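Local coordinates for putative uncharacterized protein TTHA1012 (Thermus thermophilus, PDB 2YZY) that is of unknown function but probably binds and carries lipoproteins or other lipid-bearing molecules, as LolA proteins do, at residues L52-F57 with L188-K193; L117-E122 with W131-R136; A144-Y149 with L158-L163. All coordinates share one frame; numbering follows the deposited sequence.

Contact 1. Residues L52-F57 with L188-K193; sequences LFRVEF and LKRYPK
The guanidinium of R54 lies flat against that of R190, the two planes 21° apart and their centres 3.9 Å from each other, while the chains that carry them cross at about a right angle. The stack is offset: R190 NH1 sits over the rim of the R54 group, whereas R54 NH2 stands over the centre of the R190 group. The carboxylate of E56, two residues along the same strand, probably offsets the repulsion between the two like charges. Its OE2 takes R54 NE at 2.8 Å on the anti side and R190 NH2 at 2.9 Å from above the carboxylate plane, the two planes of this second pair being 66° apart. A water joins OE2 to R190 NH1 as well, so one carboxylate oxygen is gripped by both arginines and a water. The three residues form a salt-bridge network between strand 52-59, flanked by its antiparallel neighbours 39-47 and 67-70 in the LolA-like fold, and the loop that leaves helix 185-188 for strand 196-199. R54 reaches the loop because its chain is extended from CG to NE, with CG opposite the backbone N (chi1 -176°). At its end NH1 donates twice in the guanidinium plane, to R190 O at 2.8 Å, nearly straight, and to L188 O at 3.0 Å, which it meets from above the carbonyl plane. Two main-chain carbonyls at the helix exit are thereby held by one nitrogen, and the rotation of the group is fixed. R190 NH1 also bonds to Q187 O, and F67 makes a cation-pi contact with R54. Towards the start of the strand the contact turns apolar: L52 CB meets L188 CD1 at 4.3 Å, and L52 CD1 touches the aliphatic K189 CG at 4.2 Å.

Contact 2. Residues L117-E122 with W131-R136; sequences LRLEGE and WKLVGR. With MPD ((4S)-2-methyl-2,4-pentanediol), chain C.
E120 and K132 lie side by side and point the same way, closing a salt bridge of 2.8 Å between E120 OE1 and K132 NZ. The lysine nitrogen comes in on the syn side of the carboxylate, 27° out of its plane. A 2-methyl-2,4-pentanediol molecule, probably from the crystallisation liquor, completes the ring of polar contacts: K132 NZ donates to its O2 at 2.8 Å and to its O4, and O4 in turn donates to E120 OE2 at 2.7 Å. E147 of the next strand binds the same diol, whose methyl CM rests near V134 CG1. Both side chains are extended, K132 with CG trans to its own N (chi1 176°), which carries NZ out alongside the carboxylate. Behind them lies a classic beta bulge: E120 and G121 both face K132, with E120 N bonded to K132 O and K132 N to G121 O, the latter almost straight at 178°. Strands 116-125 and 128-136 form an antiparallel hairpin whose register shifts by one here; at the backbone angles of G121 a CB would collide with the carbonyl of E120. On the other face L119 CD1 packs against L133 CD2 at 3.6 Å and W131 CD1 at 3.9 Å, and I11 of helix 7-18 lies against all three residues. The hairpin thus has an apolar face turned to the helix and an opposite face where, with the diol bound, K132 NZ has three oxygen acceptors and its positive charge probably helps keep E120 ionised.

Contact 3. Residues A144-Y149 with L158-L163; sequences AAMELY and LRFVFL
L148 lays its CD1 methyl over one face of the F160 ring, 3.7 Å from the centroid and 26° off the ring normal, a CH-pi contact displaced toward the rim nearest F160 CE1. The pair belongs to the antiparallel hairpin of strands 145-151 and 156-163, part of the LolA-like fold, and is a non-hydrogen-bonded pair whose side chains run side by side. The leucine puts its methyl there by turning CG away from the backbone N (chi1 175°). Farther along the same face, M146 and F162 are paired likewise: M146 CB meets F162 CD1 at 3.9 Å, and the sulfur makes an oblique Met-aromatic contact, while M146 CE comes to the edge of the F160 ring at CD1. F143 meets the F162 ring edge-to-face.

The reverse face carries E147, Y149, R159 and V161. The Y149 ring lies alongside the extended R159 chain, with Y149 CD2 3.7 Å from R159 CB, and its edge also approaches V161 CG2. Its hydroxyl donates to E147 OE1 at 2.6 Å, reaching the oxygen from above the carboxylate plane and steadying a group whose OE1 also rests on V161 CB and CG2; E147 OE2 bonds to a bound diol. A phenylalanine in place of Y149 would keep the ring packing but would probably leave E147 OE1 without its hydroxyl donor and the carboxylate freer to turn. The guanidinium of R159 pairs with D172 on strand 169-180. Between the faces the main chains bond in regular antiparallel fashion until the end, where a classic beta bulge opens: L163 O accepts from both A144 N at 2.8 Å and A145 N at 3.2 Å.

From the N terminus, the chain passes through helix 7-18 and two strands to reach 52-57, the first half of contact 1. The second half, 188-193, comes 131 residues later, so this contact closes a long loop in which contacts 2 and 3 are both nested. Those two are short hairpins in series: contact 2, joining strands 116-125 and 128-136, closes before contact 3, joining 145-151 and 156-163, opens. They touch through neighbouring strands, L133 N lying 2.8 Å from L148 O. Contact 1 lies across the chain's centre from both, about 26 Å from contact 3 between centres, and ties strand 52-59 to the loop between helix 185-188 and strand 196-199.

Contact 1. Residues L52-F57 with L188-K193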
# COMPACT_ATOMS: atom_id res chain seq x y z
N LEU A 52 6.76 -6.07 9.93
CA LEU A 52 7.28 -6.44 8.62
C LEU A 52 6.23 -6.20 7.54
O LEU A 52 5.06 -6.51 7.73
CB LEU A 52 7.68 -7.91 8.60
CG LEU A 52 8.86 -8.38 9.45
CD1 LEU A 52 9.12 -9.86 9.15
CD2 LEU A 52 10.10 -7.56 9.13
N PHE A 53 6.67 -5.67 6.41
CA PHE A 53 5.79 -5.36 5.29
C PHE A 53 6.55 -5.71 4.01
O PHE A 53 7.75 -5.45 3.92
CB PHE A 53 5.46 -3.86 5.31
CG PHE A 53 4.29 -3.47 4.46
CD1 PHE A 53 3.00 -3.83 4.82
CD2 PHE A 53 4.48 -2.66 3.34
CE1 PHE A 53 1.90 -3.40 4.08
CE2 PHE A 53 3.39 -2.23 2.59
CZ PHE A 53 2.10 -2.59 2.96
N ARG A 54 5.87 -6.30 3.03
CA ARG A 54 6.53 -6.65 1.78
C ARG A 54 5.61 -6.34 0.61
O ARG A 54 4.42 -6.63 0.66
CB ARG A 54 6.91 -8.15 1.75
CG ARG A 54 7.68 -8.59 0.50
CD ARG A 54 8.07 -10.07 0.59
NE ARG A 54 8.72 -10.58 -0.62
CZ ARG A 54 10.00 -10.95 -0.69
NH1 ARG A 54 10.79 -10.86 0.38
NH2 ARG A 54 10.48 -11.44 -1.82
N VAL A 55 6.17 -5.73 -0.43
CA VAL A 55 5.40 -5.39 -1.62
C VAL A 55 6.11 -6.03 -2.81
O VAL A 55 7.32 -5.86 -2.98
CB VAL A 55 5.31 -3.87 -1.83
CG1 VAL A 55 4.50 -3.56 -3.09
CG2 VAL A 55 4.68 -3.21 -0.60
N GLU A 56 5.37 -6.79 -3.61
CA GLU A 56 5.93 -7.48 -4.77
C GLU A 56 5.28 -6.93 -6.03
O GLU A 56 4.06 -6.97 -6.17
CB GLU A 56 5.70 -8.98 -4.64
CG GLU A 56 6.42 -9.58 -3.44
CD GLU A 56 6.16 -11.06 -3.23
OE1 GLU A 56 5.54 -11.70 -4.12
OE2 GLU A 56 6.58 -11.59 -2.18
N PHE A 57 6.10 -6.43 -6.95
CA PHE A 57 5.58 -5.83 -8.17
C PHE A 57 5.42 -6.78 -9.35
O PHE A 57 6.29 -7.62 -9.61
CB PHE A 57 6.47 -4.65 -8.56
CG PHE A 57 6.52 -3.59 -7.51
CD1 PHE A 57 5.55 -2.59 -7.47
CD2 PHE A 57 7.50 -3.60 -6.52
CE1 PHE A 57 5.56 -1.63 -6.46
CE2 PHE A 57 7.52 -2.65 -5.51
CZ PHE A 57 6.54 -1.66 -5.48
N LEU A 188 8.53 -13.39 4.42
CA LEU A 188 8.66 -11.98 4.07
C LEU A 188 10.07 -11.42 3.94
O LEU A 188 10.27 -10.39 3.27
CB LEU A 188 7.84 -11.13 5.04
CG LEU A 188 6.36 -11.55 5.14
CD1 LEU A 188 5.60 -10.50 5.94
CD2 LEU A 188 5.75 -11.71 3.76
N LYS A 189 11.05 -12.07 4.56
CA LYS A 189 12.43 -11.59 4.46
C LYS A 189 13.28 -12.39 3.48
O LYS A 189 14.50 -12.28 3.48
CB LYS A 189 13.09 -11.59 5.84
CG LYS A 189 12.55 -10.53 6.78
CD LYS A 189 13.36 -10.46 8.07
CE LYS A 189 13.30 -11.77 8.84
NZ LYS A 189 14.10 -11.71 10.10
N ARG A 190 12.63 -13.20 2.64
CA ARG A 190 13.38 -13.98 1.67
C ARG A 190 13.94 -13.06 0.59
O ARG A 190 13.36 -12.01 0.29
CB ARG A 190 12.48 -15.05 1.03
CG ARG A 190 11.40 -14.51 0.08
CD ARG A 190 10.50 -15.66 -0.37
NE ARG A 190 9.61 -15.27 -1.46
CZ ARG A 190 8.55 -14.47 -1.33
NH1 ARG A 190 8.23 -13.96 -0.14
NH2 ARG A 190 7.82 -14.17 -2.40
N TYR A 191 15.07 -13.45 0.02
CA TYR A 191 15.72 -12.66 -1.03
C TYR A 191 16.62 -13.56 -1.88
O TYR A 191 17.04 -14.62 -1.43
CB TYR A 191 16.56 -11.55 -0.39
CG TYR A 191 17.70 -12.09 0.45
CD1 TYR A 191 18.89 -12.51 -0.15
CD2 TYR A 191 17.57 -12.25 1.83
CE1 TYR A 191 19.92 -13.06 0.61
CE2 TYR A 191 18.59 -12.80 2.59
CZ TYR A 191 19.76 -13.21 1.97
OH TYR A 191 20.77 -13.77 2.72
N PRO A 192 16.91 -13.14 -3.11
CA PRO A 192 17.77 -13.92 -4.00
C PRO A 192 19.17 -13.96 -3.41
O PRO A 192 19.77 -12.91 -3.15
CB PRO A 192 17.72 -13.13 -5.31
CG PRO A 192 16.36 -12.49 -5.27
CD PRO A 192 16.29 -12.01 -3.84
N LYS A 193 19.70 -15.16 -3.19
CA LYS A 193 21.01 -15.31 -2.60
C LYS A 193 22.15 -14.68 -3.40
O LYS A 193 23.19 -14.34 -2.84
CB LYS A 193 21.31 -16.79 -2.36
CG LYS A 193 20.34 -17.47 -1.40
CD LYS A 193 20.29 -16.75 -0.06
CE LYS A 193 19.48 -17.54 0.96
NZ LYS A 193 20.10 -18.85 1.25
O HOH W 1 5.65 -12.55 0.24
O HOH W 2 7.63 -13.65 -5.51

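Contact 2. Residues L117-E122 with W131-R136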
# COMPACT_ATOMS: atom_id res chain seq x y z
N LEU A 117 -6.55 14.57 6.48
CA LEU A 117 -7.76 13.86 6.07
C LEU A 117 -8.99 14.22 6.89
O LEU A 117 -8.91 14.41 8.10
CB LEU A 117 -7.53 12.35 6.15
CG LEU A 117 -6.55 11.75 5.13
CD1 LEU A 117 -6.35 10.28 5.43
CD2 LEU A 117 -7.09 11.95 3.73
N ARG A 118 -10.12 14.30 6.20
CA ARG A 118 -11.40 14.63 6.82
C ARG A 118 -12.46 13.71 6.23
O ARG A 118 -12.40 13.35 5.05
CB ARG A 118 -11.78 16.08 6.53
CG ARG A 118 -10.74 17.11 6.94
CD ARG A 118 -10.66 17.26 8.45
NE ARG A 118 -9.71 18.29 8.84
CZ ARG A 118 -9.80 19.57 8.48
NH1 ARG A 118 -10.80 19.98 7.71
NH2 ARG A 118 -8.88 20.44 8.88
N LEU A 119 -13.43 13.31 7.05
CA LEU A 119 -14.50 12.45 6.57
C LEU A 119 -15.51 13.27 5.78
O LEU A 119 -16.12 14.20 6.32
CB LEU A 119 -15.21 11.77 7.75
CG LEU A 119 -16.47 10.97 7.39
CD1 LEU A 119 -16.10 9.80 6.48
CD2 LEU A 119 -17.13 10.47 8.67
N GLU A 120 -15.69 12.94 4.50
CA GLU A 120 -16.65 13.68 3.69
C GLU A 120 -18.02 13.02 3.76
O GLU A 120 -19.05 13.69 3.76
CB GLU A 120 -16.20 13.74 2.23
CG GLU A 120 -17.07 14.69 1.41
CD GLU A 120 -16.76 14.65 -0.06
OE1 GLU A 120 -17.08 13.63 -0.71
OE2 GLU A 120 -16.20 15.63 -0.58
N GLY A 121 -18.03 11.69 3.83
CA GLY A 121 -19.29 10.97 3.90
C GLY A 121 -19.09 9.52 3.49
O GLY A 121 -18.00 8.99 3.62
N GLU A 122 -20.15 8.89 3.01
CA GLU A 122 -20.04 7.50 2.59
C GLU A 122 -20.46 7.32 1.14
O GLU A 122 -21.14 8.17 0.56
CB GLU A 122 -20.89 6.61 3.50
CG GLU A 122 -22.32 7.05 3.63
CD GLU A 122 -23.11 6.17 4.58
OE1 GLU A 122 -22.63 5.94 5.71
OE2 GLU A 122 -24.20 5.71 4.19
N TRP A 131 -16.47 4.55 3.64
CA TRP A 131 -16.32 5.93 4.04
C TRP A 131 -15.39 6.58 3.03
O TRP A 131 -14.40 5.96 2.61
CB TRP A 131 -15.67 6.05 5.42
CG TRP A 131 -16.52 5.65 6.57
CD1 TRP A 131 -17.67 6.26 6.99
CD2 TRP A 131 -16.27 4.59 7.50
NE1 TRP A 131 -18.14 5.66 8.12
CE2 TRP A 131 -17.30 4.63 8.46
CE3 TRP A 131 -15.26 3.62 7.62
CZ2 TRP A 131 -17.36 3.73 9.53
CZ3 TRP A 131 -15.32 2.73 8.68
CH2 TRP A 131 -16.37 2.79 9.62
N LYS A 132 -15.70 7.80 2.62
CA LYS A 132 -14.84 8.53 1.70
C LYS A 132 -14.15 9.63 2.49
O LYS A 132 -14.80 10.55 2.99
CB LYS A 132 -15.65 9.17 0.56
CG LYS A 132 -14.79 10.03 -0.38
CD LYS A 132 -15.63 10.84 -1.36
CE LYS A 132 -14.76 11.73 -2.24
NZ LYS A 132 -15.56 12.79 -2.93
N LEU A 133 -12.83 9.52 2.64
CA LEU A 133 -12.07 10.53 3.36
C LEU A 133 -11.38 11.41 2.33
O LEU A 133 -10.93 10.93 1.29
CB LEU A 133 -11.02 9.87 4.26
CG LEU A 133 -11.48 8.83 5.29
CD1 LEU A 133 -10.27 8.35 6.09
CD2 LEU A 133 -12.53 9.43 6.21
N VAL A 134 -11.30 12.70 2.62
CA VAL A 134 -10.66 13.63 1.70
C VAL A 134 -9.69 14.53 2.46
O VAL A 134 -9.90 14.83 3.63
CB VAL A 134 -11.71 14.49 0.96
CG1 VAL A 134 -12.58 13.61 0.08
CG2 VAL A 134 -12.57 15.24 1.96
N GLY A 135 -8.63 14.95 1.78
CA GLY A 135 -7.66 15.82 2.43
C GLY A 135 -6.80 16.58 1.43
O GLY A 135 -6.50 16.08 0.35
N ARG A 136 -6.41 17.79 1.80
CA ARG A 136 -5.58 18.62 0.94
C ARG A 136 -4.11 18.41 1.29
O ARG A 136 -3.78 18.07 2.42
CB ARG A 136 -5.96 20.09 1.12
CG ARG A 136 -5.33 21.03 0.10
CD ARG A 136 -5.69 22.49 0.36
NE ARG A 136 -7.14 22.71 0.40
CZ ARG A 136 -7.90 22.52 1.48
NH1 ARG A 136 -7.35 22.11 2.62
NH2 ARG A 136 -9.20 22.75 1.42
C1 MPD C . -12.57 16.03 -5.42
C2 MPD C . -12.77 15.57 -3.98
O2 MPD C . -13.36 14.27 -3.96
CM MPD C . -11.42 15.52 -3.26
C3 MPD C . -13.69 16.55 -3.24
C4 MPD C . -15.14 16.88 -3.61
O4 MPD C . -15.98 15.76 -3.30
C5 MPD C . -15.60 18.10 -2.81

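Contact 3. Residues A144-Y149 with L158-L163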
# COMPACT_ATOMS: atom_id res chain seq x y z
N ALA A 144 -2.08 17.66 -4.98
CA ALA A 144 -2.84 18.70 -4.29
C ALA A 144 -3.82 18.15 -3.26
O ALA A 144 -4.05 18.77 -2.22
CB ALA A 144 -3.59 19.55 -5.31
N ALA A 145 -4.41 16.99 -3.55
CA ALA A 145 -5.37 16.39 -2.64
C ALA A 145 -5.51 14.90 -2.89
O ALA A 145 -5.03 14.38 -3.90
CB ALA A 145 -6.73 17.07 -2.80
N MET A 146 -6.16 14.21 -1.96
CA MET A 146 -6.36 12.78 -2.11
C MET A 146 -7.69 12.32 -1.56
O MET A 146 -8.32 12.99 -0.74
CB MET A 146 -5.23 12.02 -1.39
CG MET A 146 -5.33 12.04 0.12
SD MET A 146 -4.07 11.03 0.92
CE MET A 146 -4.76 9.40 0.73
N GLU A 147 -8.11 11.15 -2.03
CA GLU A 147 -9.35 10.52 -1.59
C GLU A 147 -8.92 9.16 -1.06
O GLU A 147 -8.12 8.47 -1.69
CB GLU A 147 -10.31 10.33 -2.77
CG GLU A 147 -10.73 11.62 -3.46
CD GLU A 147 -11.57 11.38 -4.70
OE1 GLU A 147 -11.74 10.21 -5.10
OE2 GLU A 147 -12.06 12.38 -5.28
N LEU A 148 -9.42 8.80 0.11
CA LEU A 148 -9.12 7.51 0.72
C LEU A 148 -10.45 6.85 1.05
O LEU A 148 -11.25 7.41 1.80
CB LEU A 148 -8.29 7.69 2.00
CG LEU A 148 -8.00 6.40 2.80
CD1 LEU A 148 -7.28 5.39 1.91
CD2 LEU A 148 -7.14 6.73 4.02
N TYR A 149 -10.68 5.67 0.48
CA TYR A 149 -11.92 4.94 0.70
C TYR A 149 -11.69 3.77 1.65
O TYR A 149 -10.81 2.94 1.43
CB TYR A 149 -12.46 4.45 -0.64
CG TYR A 149 -12.81 5.58 -1.58
CD1 TYR A 149 -14.08 6.15 -1.58
CD2 TYR A 149 -11.85 6.12 -2.44
CE1 TYR A 149 -14.39 7.22 -2.41
CE2 TYR A 149 -12.15 7.19 -3.27
CZ TYR A 149 -13.43 7.74 -3.25
OH TYR A 149 -13.73 8.79 -4.08
N LEU A 158 -9.68 0.56 0.57
CA LEU A 158 -10.14 -0.04 -0.68
C LEU A 158 -9.60 0.71 -1.88
O LEU A 158 -9.44 0.13 -2.96
CB LEU A 158 -11.67 -0.03 -0.76
CG LEU A 158 -12.46 -0.91 0.20
CD1 LEU A 158 -13.95 -0.67 -0.00
CD2 LEU A 158 -12.11 -2.37 -0.05
N ARG A 159 -9.31 2.00 -1.70
CA ARG A 159 -8.86 2.80 -2.83
C ARG A 159 -8.19 4.11 -2.40
O ARG A 159 -8.61 4.75 -1.45
CB ARG A 159 -10.08 3.12 -3.71
CG ARG A 159 -9.80 3.80 -5.03
CD ARG A 159 -11.11 4.11 -5.72
NE ARG A 159 -10.94 4.60 -7.08
CZ ARG A 159 -11.95 4.99 -7.86
NH1 ARG A 159 -13.19 4.94 -7.39
NH2 ARG A 159 -11.72 5.42 -9.09
N PHE A 160 -7.13 4.48 -3.12
CA PHE A 160 -6.39 5.71 -2.87
C PHE A 160 -6.38 6.49 -4.18
O PHE A 160 -5.98 5.95 -5.22
CB PHE A 160 -4.94 5.41 -2.48
CG PHE A 160 -4.79 4.58 -1.23
CD1 PHE A 160 -4.37 5.15 -0.04
CD2 PHE A 160 -5.03 3.21 -1.27
CE1 PHE A 160 -4.18 4.37 1.10
CE2 PHE A 160 -4.84 2.42 -0.13
CZ PHE A 160 -4.42 3.00 1.05
N VAL A 161 -6.79 7.75 -4.14
CA VAL A 161 -6.81 8.58 -5.34
C VAL A 161 -6.09 9.89 -5.07
O VAL A 161 -6.45 10.62 -4.15
CB VAL A 161 -8.25 8.91 -5.79
CG1 VAL A 161 -8.22 9.67 -7.10
CG2 VAL A 161 -9.07 7.64 -5.93
N PHE A 162 -5.07 10.18 -5.87
CA PHE A 162 -4.29 11.40 -5.73
C PHE A 162 -4.61 12.34 -6.88
O PHE A 162 -4.57 11.95 -8.05
CB PHE A 162 -2.80 11.05 -5.72
CG PHE A 162 -2.40 10.19 -4.55
CD1 PHE A 162 -2.06 10.77 -3.33
CD2 PHE A 162 -2.42 8.80 -4.65
CE1 PHE A 162 -1.76 9.97 -2.22
CE2 PHE A 162 -2.12 8.00 -3.55
CZ PHE A 162 -1.79 8.59 -2.33
N LEU A 163 -4.93 13.59 -6.54
CA LEU A 163 -5.30 14.59 -7.54
C LEU A 163 -4.37 15.80 -7.57
O LEU A 163 -3.78 16.17 -6.56
CB LEU A 163 -6.72 15.10 -7.24
CG LEU A 163 -7.80 14.06 -6.94
CD1 LEU A 163 -9.05 14.77 -6.44
CD2 LEU A 163 -8.10 13.24 -8.18